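Local coordinates for protein fluvirucin B1 DH domain from module 1 (Actinomadura vulgaris, PDB 6OBV) that probably dehydrates the beta-hydroxyacyl intermediate made by the first module of the fluvirucin B1 polyketide synthase, at residues A228-D231 against A232-H235; H69-E73 against T74-P78. All blocks are in the same frame, centred on the assembly; numbering follows the deposited sequence.

How the contacts relate
Two local turns, far apart in sequence, meet in space. Following the chain from the N terminus, contact 2 comes first: strands 69-71 and 74-75 form a hairpin closed by a turn at 72-73, and the chain runs on through 76-78 into helix 79-92. Contact 1 follows much later, where helix 227-232 runs into the turn at 233-235. The contacts are in series, neither nested nor crossing, with centres about 14 Å apart. Helix 79-92 bridges them, since Thr80 packs on Leu230, Asp231 and Leu234. They touch directly where Asp231 OD2 packs 3.7 Å from His69 CD2, bringing together the hairpin and the helix, consistent with a double-hotdog dehydratase active site built from both halves.

Contact 1 (A228-D231 against A232-H235); sequences ALLD and AALH
Asp231 and His235 make the polar side-chain contact, four residues apart. His235 NE2 donates to Asp231 OD2 over 2.9 Å, the acceptor lying at the ring edge and near its plane. The carboxylate is turned 83° from that ring, and the donor reaches OD2 from above the carboxylate plane. Asp231 holds CG anti to its backbone N (chi1 -174°), which brings OD2 round to the edge of the His235 ring. At the other side of the imidazole, ND1 bonds Tyr179 OH, so hydrogen bonds at both nitrogens hold the ring's rotation, while Tyr189 stacks on it.

Backbone bonds trace the end of the helix. Ala233 N bonds Leu229 O at 3.1 Å (i to i+4), whereas Leu234 N bonds Asp231 O at 2.9 Å, a tighter i to i+3 turn.

Packing adds little: the backbone CA of Ala232 lies 3.3 Å above the centre of the His235 ring, and the one apolar side-chain pair is Leu230 CD1 with Ala233 CB at 4.4 Å.

The spacing matches the Asp-x-x-x-Gln/His signature of polyketide dehydratases, in which the aspartate is one half of the catalytic pair; Asp231 probably plays that part, with His235 as its second-shell partner.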
loop_
_atom_site.group_PDB
_atom_site.type_symbol
_atom_site.label_atom_id
_atom_site.label_comp_id
_atom_site.label_asym_id
_atom_site.label_seq_id
_atom_site.Cartn_x
_atom_site.Cartn_y
_atom_site.Cartn_z
ATOM N N ALA A 228 2.504 -25.474 3.402
ATOM C CA ALA A 228 2.208 -26.896 3.272
ATOM C C ALA A 228 3.013 -27.727 4.250
ATOM O O ALA A 228 2.552 -28.795 4.674
ATOM C CB ALA A 228 2.472 -27.386 1.845
ATOM N N LEU A 229 4.214 -27.269 4.620
ATOM C CA LEU A 229 4.992 -27.982 5.628
ATOM C C LEU A 229 4.398 -27.798 7.017
ATOM O O LEU A 229 4.325 -28.754 7.792
ATOM C CB LEU A 229 6.449 -27.522 5.611
ATOM C CG LEU A 229 7.373 -28.226 6.606
ATOM C CD1 LEU A 229 7.342 -29.735 6.431
ATOM C CD2 LEU A 229 8.817 -27.712 6.468
ATOM N N LEU A 230 3.978 -26.580 7.359
ATOM C CA LEU A 230 3.410 -26.371 8.686
ATOM C C LEU A 230 2.080 -27.088 8.819
ATOM O O LEU A 230 1.768 -27.631 9.883
ATOM C CB LEU A 230 3.242 -24.880 9.003
ATOM C CG LEU A 230 2.676 -24.605 10.409
ATOM C CD1 LEU A 230 3.514 -25.303 11.463
ATOM C CD2 LEU A 230 2.550 -23.110 10.722
ATOM N N ASP A 231 1.294 -27.133 7.745
ATOM C CA ASP A 231 0.009 -27.812 7.842
ATOM C C ASP A 231 0.186 -29.307 8.062
ATOM O O ASP A 231 -0.528 -29.911 8.865
ATOM C CB ASP A 231 -0.831 -27.571 6.598
ATOM C CG ASP A 231 -2.234 -28.147 6.745
ATOM O OD1 ASP A 231 -2.973 -27.636 7.605
ATOM O OD2 ASP A 231 -2.591 -29.118 6.043
ATOM N N ALA A 232 1.124 -29.929 7.353
ATOM C CA ALA A 232 1.271 -31.364 7.516
ATOM C C ALA A 232 1.868 -31.707 8.868
ATOM O O ALA A 232 1.672 -32.822 9.360
ATOM C CB ALA A 232 2.122 -31.940 6.389
ATOM N N ALA A 233 2.588 -30.771 9.476
ATOM C CA ALA A 233 3.029 -30.933 10.848
ATOM C C ALA A 233 1.858 -31.128 11.798
ATOM O O ALA A 233 2.044 -31.611 12.920
ATOM C CB ALA A 233 3.848 -29.711 11.251
ATOM N N LEU A 234 0.661 -30.741 11.384
ATOM C CA LEU A 234 -0.529 -30.923 12.192
ATOM C C LEU A 234 -1.210 -32.259 11.949
ATOM O O LEU A 234 -2.108 -32.622 12.714
ATOM C CB LEU A 234 -1.536 -29.800 11.919
ATOM C CG LEU A 234 -1.016 -28.370 11.864
ATOM C CD1 LEU A 234 -2.165 -27.429 11.544
ATOM C CD2 LEU A 234 -0.352 -28.006 13.181
ATOM N N HIS A 235 -0.807 -32.992 10.909
ATOM C CA HIS A 235 -1.546 -34.190 10.516
ATOM C C HIS A 235 -1.390 -35.338 11.506
ATOM O O HIS A 235 -2.299 -36.163 11.629
ATOM C CB HIS A 235 -1.098 -34.620 9.124
ATOM C CG HIS A 235 -1.435 -33.611 8.075
ATOM N ND1 HIS A 235 -1.141 -33.785 6.743
ATOM C CD2 HIS A 235 -2.052 -32.408 8.174
ATOM C CE1 HIS A 235 -1.564 -32.732 6.061
ATOM N NE2 HIS A 235 -2.116 -31.879 6.907
#

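Contact 2 (H69-E73 against T74-P78); sequences HGVGE and TVLFP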
loop_
_atom_site.group_PDB
_atom_site.type_symbol
_atom_site.label_atom_id
_atom_site.label_comp_id
_atom_site.label_asym_id
_atom_site.label_seq_id
_atom_site.Cartn_x
_atom_site.Cartn_y
_atom_site.Cartn_z
ATOM N N HIS A 69 -5.044 -28.362 -1.052
ATOM C CA HIS A 69 -5.592 -28.311 0.303
ATOM C C HIS A 69 -7.019 -27.806 0.221
ATOM O O HIS A 69 -7.270 -26.720 -0.316
ATOM C CB HIS A 69 -4.761 -27.413 1.217
ATOM C CG HIS A 69 -5.351 -27.223 2.579
ATOM N ND1 HIS A 69 -6.185 -26.172 2.893
ATOM C CD2 HIS A 69 -5.217 -27.946 3.716
ATOM C CE1 HIS A 69 -6.539 -26.254 4.165
ATOM N NE2 HIS A 69 -5.967 -27.323 4.686
ATOM N N GLY A 70 -7.947 -28.592 0.735
ATOM C CA GLY A 70 -9.312 -28.139 0.795
ATOM C C GLY A 70 -10.175 -29.097 1.565
ATOM O O GLY A 70 -9.696 -29.859 2.405
ATOM N N VAL A 71 -11.469 -29.037 1.265
ATOM C CA VAL A 71 -12.456 -29.952 1.807
ATOM C C VAL A 71 -13.351 -30.347 0.649
ATOM O O VAL A 71 -13.941 -29.475 -0.002
ATOM C CB VAL A 71 -13.279 -29.318 2.937
ATOM C CG1 VAL A 71 -14.362 -30.254 3.367
ATOM C CG2 VAL A 71 -12.374 -28.975 4.104
ATOM N N GLY A 72 -13.432 -31.641 0.370
ATOM C CA GLY A 72 -14.195 -32.068 -0.790
ATOM C C GLY A 72 -13.599 -31.451 -2.036
ATOM O O GLY A 72 -12.374 -31.447 -2.228
ATOM N N GLU A 73 -14.458 -30.897 -2.888
ATOM C CA GLU A 73 -13.999 -30.256 -4.114
ATOM C C GLU A 73 -13.714 -28.766 -3.932
ATOM O O GLU A 73 -13.457 -28.068 -4.923
ATOM C CB GLU A 73 -15.016 -30.471 -5.243
ATOM C CG GLU A 73 -15.312 -31.945 -5.590
ATOM C CD GLU A 73 -14.064 -32.768 -5.927
ATOM O OE1 GLU A 73 -13.022 -32.188 -6.314
ATOM O OE2 GLU A 73 -14.134 -34.013 -5.802
ATOM N N THR A 74 -13.727 -28.273 -2.692
ATOM C CA THR A 74 -13.511 -26.863 -2.397
ATOM C C THR A 74 -12.053 -26.639 -2.034
ATOM O O THR A 74 -11.568 -27.191 -1.041
ATOM C CB THR A 74 -14.397 -26.406 -1.241
ATOM O OG1 THR A 74 -15.767 -26.564 -1.600
ATOM C CG2 THR A 74 -14.143 -24.932 -0.924
ATOM N N VAL A 75 -11.364 -25.816 -2.818
ATOM C CA VAL A 75 -9.997 -25.423 -2.499
ATOM C C VAL A 75 -10.053 -24.323 -1.445
ATOM O O VAL A 75 -10.710 -23.294 -1.647
ATOM C CB VAL A 75 -9.251 -24.953 -3.758
ATOM C CG1 VAL A 75 -7.822 -24.571 -3.420
ATOM C CG2 VAL A 75 -9.286 -26.038 -4.817
ATOM N N LEU A 76 -9.368 -24.547 -0.317
ATOM C CA LEU A 76 -9.316 -23.619 0.807
ATOM C C LEU A 76 -7.876 -23.227 1.080
ATOM O O LEU A 76 -7.006 -24.101 1.207
ATOM C CB LEU A 76 -9.888 -24.243 2.082
ATOM C CG LEU A 76 -11.389 -24.467 2.025
ATOM C CD1 LEU A 76 -11.829 -25.303 3.215
ATOM C CD2 LEU A 76 -12.086 -23.117 1.990
ATOM N N PHE A 77 -7.634 -21.930 1.198
ATOM C CA PHE A 77 -6.330 -21.469 1.642
ATOM C C PHE A 77 -6.061 -22.035 3.036
ATOM O O PHE A 77 -6.946 -21.988 3.897
ATOM C CB PHE A 77 -6.291 -19.941 1.645
ATOM C CG PHE A 77 -4.912 -19.354 1.859
ATOM C CD1 PHE A 77 -3.972 -19.347 0.830
ATOM C CD2 PHE A 77 -4.574 -18.778 3.081
ATOM C CE1 PHE A 77 -2.711 -18.800 1.026
ATOM C CE2 PHE A 77 -3.317 -18.218 3.291
ATOM C CZ PHE A 77 -2.385 -18.220 2.257
ATOM N N PRO A 78 -4.883 -22.601 3.292
ATOM C CA PRO A 78 -4.656 -23.250 4.596
ATOM C C PRO A 78 -4.493 -22.219 5.700
ATOM O O PRO A 78 -3.852 -21.184 5.513
ATOM C CB PRO A 78 -3.362 -24.054 4.383
ATOM C CG PRO A 78 -2.632 -23.336 3.263
ATOM C CD PRO A 78 -3.694 -22.638 2.407
#
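This local contact is a tight beta hairpin that supplies the central strand (69-71) and one outer strand (74-75) of a small three-stranded antiparallel sheet, completed by 187-189. Val71 and Thr74 are its hydrogen-bonded pair, with Val71 N to Thr74 O and Thr74 N to Val71 O both 3.0 Å. The type II' turn between them gives Gly72 a phi of 60°, which favours glycine. Beyond it Gly70 and Val75 form a non-hydrogen-bonded pair, where Gly70 CA also comes within 3.1 Å of Thr74 O in a CA-H...O contact.

His69 and Pro78 have the spacing of the His and Pro in the HxxxGxxxxP signature of polyketide dehydratases, with Glu73 at its glycine position; that histidine is the catalytic base, a role His69 probably shares. His69 ND1 donates to Leu76 O at 2.8 Å, nearly straight (176°) and in the ring plane, fixing the imidazole's rotation. Pro78 CB covers one face, 3.9 Å from the ring centroid, as a CH-pi contact. Leu76 N returns a bond to His69 O on a carbonyl lone pair. Val71 CG2 touches Leu76 CD1 at 3.8 Å; on the face that Val71 shares with Thr74, Thr74 OG1 bonds Leu305 O.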